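Local coordinates for mitochondrial RNA-binding protein 1 (PDB 2GIA), which binds guide RNA in a complex with its partner MRP2, which is thought to act as an RNA matchmaker in trypanosome mitochondrial RNA editing, at residues Pro11-His16 against Val133-Phe138; Thr26-Ala31 against Ile39-Gln44. One frame throughout, in Å; residues are numbered along the deposited sequence.

Interaction 1: Pro11-His16 against Val133-Phe138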
loop_
_atom_site.group_PDB
_atom_site.type_symbol
_atom_site.label_atom_id
_atom_site.label_comp_id
_atom_site.label_asym_id
_atom_site.label_seq_id
_atom_site.Cartn_x
_atom_site.Cartn_y
_atom_site.Cartn_z
ATOM N N PRO B 11 -9.709 -8.109 11.328
ATOM C CA PRO B 11 -9.989 -7.829 9.925
ATOM C C PRO B 11 -10.184 -9.221 9.314
ATOM O O PRO B 11 -9.429 -10.153 9.674
ATOM C CB PRO B 11 -8.679 -7.216 9.417
ATOM C CG PRO B 11 -8.089 -6.548 10.630
ATOM C CD PRO B 11 -8.406 -7.563 11.749
ATOM N N LYS B 12 -11.155 -9.380 8.422
ATOM C CA LYS B 12 -11.403 -10.684 7.806
ATOM C C LYS B 12 -12.287 -10.577 6.602
ATOM O O LYS B 12 -12.882 -9.531 6.373
ATOM C CB LYS B 12 -12.180 -11.579 8.787
ATOM C CG LYS B 12 -13.596 -10.984 9.127
ATOM C CD LYS B 12 -14.509 -12.002 9.898
ATOM C CE LYS B 12 -15.924 -11.413 10.149
ATOM N NZ LYS B 12 -16.865 -12.408 10.794
ATOM N N PHE B 13 -12.338 -11.651 5.796
ATOM C CA PHE B 13 -13.326 -11.741 4.727
ATOM C C PHE B 13 -13.885 -13.172 4.784
ATOM O O PHE B 13 -13.232 -14.086 5.313
ATOM C CB PHE B 13 -12.773 -11.402 3.325
ATOM C CG PHE B 13 -11.866 -12.449 2.720
ATOM C CD1 PHE B 13 -10.467 -12.355 2.881
ATOM C CD2 PHE B 13 -12.392 -13.477 1.952
ATOM C CE1 PHE B 13 -9.596 -13.290 2.257
ATOM C CE2 PHE B 13 -11.551 -14.429 1.325
ATOM C CZ PHE B 13 -10.138 -14.334 1.475
ATOM N N GLU B 14 -15.084 -13.363 4.238
ATOM C CA GLU B 14 -15.705 -14.670 4.245
ATOM C C GLU B 14 -16.298 -14.983 2.891
ATOM O O GLU B 14 -16.726 -14.083 2.170
ATOM C CB GLU B 14 -16.820 -14.705 5.304
ATOM C CG GLU B 14 -16.313 -14.457 6.718
ATOM C CD GLU B 14 -17.467 -14.407 7.745
ATOM O OE1 GLU B 14 -17.179 -14.437 8.944
ATOM O OE2 GLU B 14 -18.644 -14.344 7.332
ATOM N N ILE B 15 -16.291 -16.262 2.543
ATOM C CA ILE B 15 -16.899 -16.743 1.309
ATOM C C ILE B 15 -18.031 -17.680 1.769
ATOM O O ILE B 15 -17.770 -18.725 2.357
ATOM C CB ILE B 15 -15.907 -17.556 0.501
ATOM C CG1 ILE B 15 -14.725 -16.630 0.115
ATOM C CG2 ILE B 15 -16.563 -18.108 -0.771
ATOM C CD1 ILE B 15 -13.617 -17.339 -0.655
ATOM N N HIS B 16 -19.266 -17.284 1.515
ATOM C CA HIS B 16 -20.438 -18.080 1.873
ATOM C C HIS B 16 -20.828 -18.815 0.608
ATOM O O HIS B 16 -21.346 -18.238 -0.342
ATOM C CB HIS B 16 -21.573 -17.172 2.370
ATOM C CG HIS B 16 -21.267 -16.492 3.675
ATOM N ND1 HIS B 16 -21.977 -16.736 4.828
ATOM C CD2 HIS B 16 -20.313 -15.586 4.012
ATOM C CE1 HIS B 16 -21.483 -16.013 5.819
ATOM N NE2 HIS B 16 -20.471 -15.305 5.349
ATOM N N VAL B 133 -8.830 -12.137 -6.187
ATOM C CA VAL B 133 -8.467 -10.713 -5.977
ATOM C C VAL B 133 -8.687 -10.326 -4.493
ATOM O O VAL B 133 -7.857 -9.664 -3.862
ATOM C CB VAL B 133 -9.331 -9.818 -6.866
ATOM C CG1 VAL B 133 -9.062 -8.301 -6.544
ATOM C CG2 VAL B 133 -9.009 -10.162 -8.340
ATOM N N THR B 134 -9.807 -10.771 -3.941
ATOM C CA THR B 134 -10.129 -10.516 -2.529
ATOM C C THR B 134 -8.981 -11.060 -1.621
ATOM O O THR B 134 -8.479 -10.368 -0.721
ATOM C CB THR B 134 -11.468 -11.228 -2.182
ATOM O OG1 THR B 134 -12.528 -10.614 -2.940
ATOM C CG2 THR B 134 -11.763 -11.123 -0.697
ATOM N N LEU B 135 -8.546 -12.274 -1.903
ATOM C CA LEU B 135 -7.476 -12.912 -1.124
ATOM C C LEU B 135 -6.149 -12.163 -1.276
ATOM O O LEU B 135 -5.468 -11.907 -0.293
ATOM C CB LEU B 135 -7.294 -14.382 -1.568
ATOM C CG LEU B 135 -6.135 -15.074 -0.829
ATOM C CD1 LEU B 135 -6.498 -15.249 0.659
ATOM C CD2 LEU B 135 -5.893 -16.422 -1.436
ATOM N N GLU B 136 -5.753 -11.855 -2.508
ATOM C CA GLU B 136 -4.520 -11.092 -2.722
ATOM C C GLU B 136 -4.543 -9.769 -1.934
ATOM O O GLU B 136 -3.558 -9.433 -1.249
ATOM C CB GLU B 136 -4.343 -10.756 -4.228
ATOM C CG GLU B 136 -4.000 -11.978 -5.118
ATOM C CD GLU B 136 -4.138 -11.707 -6.622
ATOM O OE1 GLU B 136 -3.621 -12.525 -7.407
ATOM O OE2 GLU B 136 -4.778 -10.694 -7.022
ATOM N N HIS B 137 -5.637 -8.997 -2.054
ATOM C CA HIS B 137 -5.693 -7.718 -1.337
ATOM C C HIS B 137 -5.616 -7.896 0.180
ATOM O O HIS B 137 -4.946 -7.120 0.875
ATOM C CB HIS B 137 -6.962 -6.957 -1.716
ATOM C CG HIS B 137 -6.847 -6.240 -3.035
ATOM N ND1 HIS B 137 -6.739 -4.874 -3.132
ATOM C CD2 HIS B 137 -6.740 -6.724 -4.299
ATOM C CE1 HIS B 137 -6.557 -4.540 -4.401
ATOM N NE2 HIS B 137 -6.548 -5.650 -5.126
ATOM N N PHE B 138 -6.298 -8.936 0.684
ATOM C CA PHE B 138 -6.297 -9.193 2.118
ATOM C C PHE B 138 -4.897 -9.542 2.603
ATOM O O PHE B 138 -4.453 -9.062 3.632
ATOM C CB PHE B 138 -7.269 -10.366 2.469
ATOM C CG PHE B 138 -7.443 -10.579 3.949
ATOM C CD1 PHE B 138 -6.559 -11.397 4.670
ATOM C CD2 PHE B 138 -8.430 -9.870 4.640
ATOM C CE1 PHE B 138 -6.645 -11.512 6.098
ATOM C CE2 PHE B 138 -8.536 -9.969 6.059
ATOM C CZ PHE B 138 -7.636 -10.800 6.794
#
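Thr134 meets Phe13 with its methyl group: CG2 sits over one face of the ring, 3.7 Å from the ring centroid and 15° off the normal, a CH-pi contact. CG2 reaches there because it stands anti to Thr134 N, while OG1 is left beside that N and bonds to the carbonyl of His130 one turn back. Leu135 comes next, at the rim of the same ring, where its CD1 lies 3.8 Å from Phe13 CZ and close to the ring plane. Phe138 follows one turn on. Phe13 presents its edge to the Phe138 face in an offset edge-to-face pair, with planes at 67° and centroids 5.5 Å apart. The far end of the Phe138 ring reaches the start of the strand: CE2 lies 3.4 Å from Lys12 CA, and CZ, at the ring edge, 3.5 Å from Pro11 O. No hydrogen bond crosses the interface. Phe127 of strand 121-128 touches both Phe13 and Leu135, and Phe190 of the MRP2 chain meets the Phe138 ring. The strand and helix segments run nearly antiparallel. Helix 130-145 thus packs through Phe13 and Phe138 on strand 12-17, outermost in its antiparallel sheet within this chain.

Interaction 2: Thr26-Ala31 against Ile39-Gln44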
loop_
_atom_site.group_PDB
_atom_site.type_symbol
_atom_site.label_atom_id
_atom_site.label_comp_id
_atom_site.label_asym_id
_atom_site.label_seq_id
_atom_site.Cartn_x
_atom_site.Cartn_y
_atom_site.Cartn_z
ATOM N N THR B 26 -19.974 -24.656 2.158
ATOM C CA THR B 26 -19.020 -24.259 3.190
ATOM C C THR B 26 -19.058 -22.760 3.373
ATOM O O THR B 26 -19.514 -22.022 2.497
ATOM C CB THR B 26 -17.548 -24.550 2.751
ATOM O OG1 THR B 26 -17.284 -23.822 1.527
ATOM C CG2 THR B 26 -17.317 -26.045 2.510
ATOM N N MET B 27 -18.592 -22.321 4.535
ATOM C CA MET B 27 -18.415 -20.898 4.786
ATOM C C MET B 27 -16.904 -20.851 5.090
ATOM O O MET B 27 -16.433 -21.506 6.016
ATOM C CB MET B 27 -19.227 -20.389 5.989
ATOM C CG MET B 27 -19.138 -18.825 6.140
ATOM S SD MET B 27 -17.544 -18.309 6.898
ATOM C CE MET B 27 -17.911 -18.622 8.651
ATOM N N THR B 28 -16.124 -20.088 4.314
ATOM C CA THR B 28 -14.670 -20.065 4.575
ATOM C C THR B 28 -14.314 -18.674 5.089
ATOM O O THR B 28 -14.769 -17.682 4.532
ATOM C CB THR B 28 -13.856 -20.303 3.234
ATOM O OG1 THR B 28 -14.184 -21.590 2.710
ATOM C CG2 THR B 28 -12.345 -20.212 3.484
ATOM N N ARG B 29 -13.512 -18.607 6.129
ATOM C CA ARG B 29 -13.143 -17.300 6.714
ATOM C C ARG B 29 -11.634 -17.149 6.759
ATOM O O ARG B 29 -10.944 -18.085 7.156
ATOM C CB ARG B 29 -13.668 -17.215 8.184
ATOM C CG ARG B 29 -13.320 -15.868 8.886
ATOM C CD ARG B 29 -13.797 -15.821 10.363
ATOM N NE ARG B 29 -15.254 -15.766 10.363
ATOM C CZ ARG B 29 -16.034 -16.434 11.206
ATOM N NH1 ARG B 29 -17.344 -16.317 11.114
ATOM N NH2 ARG B 29 -15.504 -17.205 12.142
ATOM N N VAL B 30 -11.134 -15.975 6.344
ATOM C CA VAL B 30 -9.708 -15.670 6.402
ATOM C C VAL B 30 -9.637 -14.415 7.269
ATOM O O VAL B 30 -10.258 -13.395 6.947
ATOM C CB VAL B 30 -9.118 -15.376 4.969
ATOM C CG1 VAL B 30 -7.598 -15.047 5.093
ATOM C CG2 VAL B 30 -9.306 -16.625 4.075
ATOM N N ALA B 31 -8.926 -14.515 8.399
ATOM C CA ALA B 31 -8.788 -13.391 9.319
ATOM C C ALA B 31 -7.325 -13.246 9.696
ATOM O O ALA B 31 -6.492 -14.148 9.459
ATOM C CB ALA B 31 -9.609 -13.645 10.633
ATOM N N ILE B 39 -7.184 -19.176 9.341
ATOM C CA ILE B 39 -8.023 -19.605 8.236
ATOM C C ILE B 39 -8.984 -20.644 8.796
ATOM O O ILE B 39 -8.542 -21.608 9.406
ATOM C CB ILE B 39 -7.144 -20.209 7.129
ATOM C CG1 ILE B 39 -6.185 -19.111 6.616
ATOM C CG2 ILE B 39 -8.039 -20.657 5.961
ATOM C CD1 ILE B 39 -5.185 -19.596 5.523
ATOM N N SER B 40 -10.278 -20.416 8.585
ATOM C CA SER B 40 -11.339 -21.272 9.118
ATOM C C SER B 40 -12.348 -21.671 8.079
ATOM O O SER B 40 -12.518 -21.004 7.046
ATOM C CB SER B 40 -12.093 -20.505 10.251
ATOM O OG SER B 40 -11.192 -20.193 11.274
ATOM N N GLN B 41 -12.998 -22.813 8.300
ATOM C CA GLN B 41 -14.038 -23.177 7.385
ATOM C C GLN B 41 -15.111 -23.960 8.137
ATOM O O GLN B 41 -14.772 -24.808 8.958
ATOM C CB GLN B 41 -13.531 -24.051 6.257
ATOM C CG GLN B 41 -14.610 -24.184 5.169
ATOM C CD GLN B 41 -14.149 -25.080 4.021
ATOM O OE1 GLN B 41 -14.109 -26.306 4.138
ATOM N NE2 GLN B 41 -13.796 -24.458 2.901
ATOM N N TYR B 42 -16.373 -23.670 7.827
ATOM C CA TYR B 42 -17.513 -24.348 8.466
ATOM C C TYR B 42 -18.333 -25.078 7.421
ATOM O O TYR B 42 -18.669 -24.503 6.408
ATOM C CB TYR B 42 -18.422 -23.319 9.118
ATOM C CG TYR B 42 -17.727 -22.411 10.106
ATOM C CD1 TYR B 42 -18.037 -22.478 11.450
ATOM C CD2 TYR B 42 -16.773 -21.459 9.694
ATOM C CE1 TYR B 42 -17.446 -21.644 12.383
ATOM C CE2 TYR B 42 -16.161 -20.602 10.646
ATOM C CZ TYR B 42 -16.528 -20.717 11.996
ATOM O OH TYR B 42 -16.041 -19.897 12.979
ATOM N N PRO B 43 -18.664 -26.363 7.649
ATOM C CA PRO B 43 -19.471 -27.133 6.686
ATOM C C PRO B 43 -20.891 -26.575 6.725
ATOM O O PRO B 43 -21.358 -26.131 7.788
ATOM C CB PRO B 43 -19.459 -28.554 7.258
ATOM C CG PRO B 43 -18.321 -28.591 8.210
ATOM C CD PRO B 43 -18.226 -27.196 8.784
ATOM N N GLN B 44 -21.580 -26.576 5.597
ATOM C CA GLN B 44 -22.962 -26.110 5.582
ATOM C C GLN B 44 -23.754 -27.085 6.481
ATOM O O GLN B 44 -23.421 -28.269 6.535
ATOM C CB GLN B 44 -23.530 -26.167 4.162
ATOM C CG GLN B 44 -24.994 -25.860 4.044
ATOM C CD GLN B 44 -25.408 -25.707 2.569
ATOM O OE1 GLN B 44 -24.588 -25.351 1.724
ATOM N NE2 GLN B 44 -26.674 -25.971 2.265
HETATM O O HOH W 1 -10.621 -17.461 10.487
HETATM O O HOH W 2 -18.853 -17.953 13.522
#
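Met27 and Tyr42 face each other as a hydrogen-bonded antiparallel pair, Met27 N to Tyr42 O at 2.9 Å and Tyr42 N to Met27 O at 2.8 Å. Arg29 and Ser40 form the next such pair, and the two bonds between their backbones are nearly straight. Between these pairs, Thr28 and Gln41 form a non-hydrogen-bonded pair, joined instead through their side chains. Gln41 NE2 donates to Thr28 OG1 at 2.9 Å, with the hydroxyl lying in the amide plane and an N-H...O angle of 172°. The same amide packs against Thr26, whose CG2 is 3.6 Å from Gln41 OE1. That oxygen accepts a bond from Trp123 NE1, so both ends of the amide are held and its rotation is probably fixed.

On the other face, Met27 and Tyr42 lie side by side. Two successive bends beyond CG turn the methionine tip back to the ring, laying CE against its CD2-CE2 side, while SD makes an oblique Met-aromatic contact. Arg29 reaches Tyr42 from further along its strand; its NH2 comes obliquely to the ring and makes a weak bond to Tyr42 OH. Tyr42 CE2 lies over one face of the guanidinium, the two planes being 65° apart. A salt bridge from Arg29 NE to Glu14 helps position the guanidinium.

Further out, Phe59 touches both Met27 and Tyr42. This hairpin of strands 26-33 and 36-43 forms the middle of a four-stranded antiparallel sheet, between strands 12-17 and 65-68, with Thr28, Val30 and Gln41 facing strand 121-128.

Interactions 1 and 2 have centres about 11 Å apart and meet where strands 12-17 and 26-33 pair as neighbours in one antiparallel sheet. Ile15 N probably bonds to Thr28 O there, beside the Glu14-Arg29 salt bridge. Along the chain, the hairpin contact of 26-31 with 39-44 falls wholly between 11-16 and 133-138. Interaction 2 thus joins strands that follow each other closely, whereas interaction 1 brings the late helix 130-145 back to the first strand. Their surroundings differ too: interaction 1 lies beside the chain of mitochondrial RNA-binding protein 2, so it borders the subunit interface, while no other protein chain of the assembly touches the segments of interaction 2.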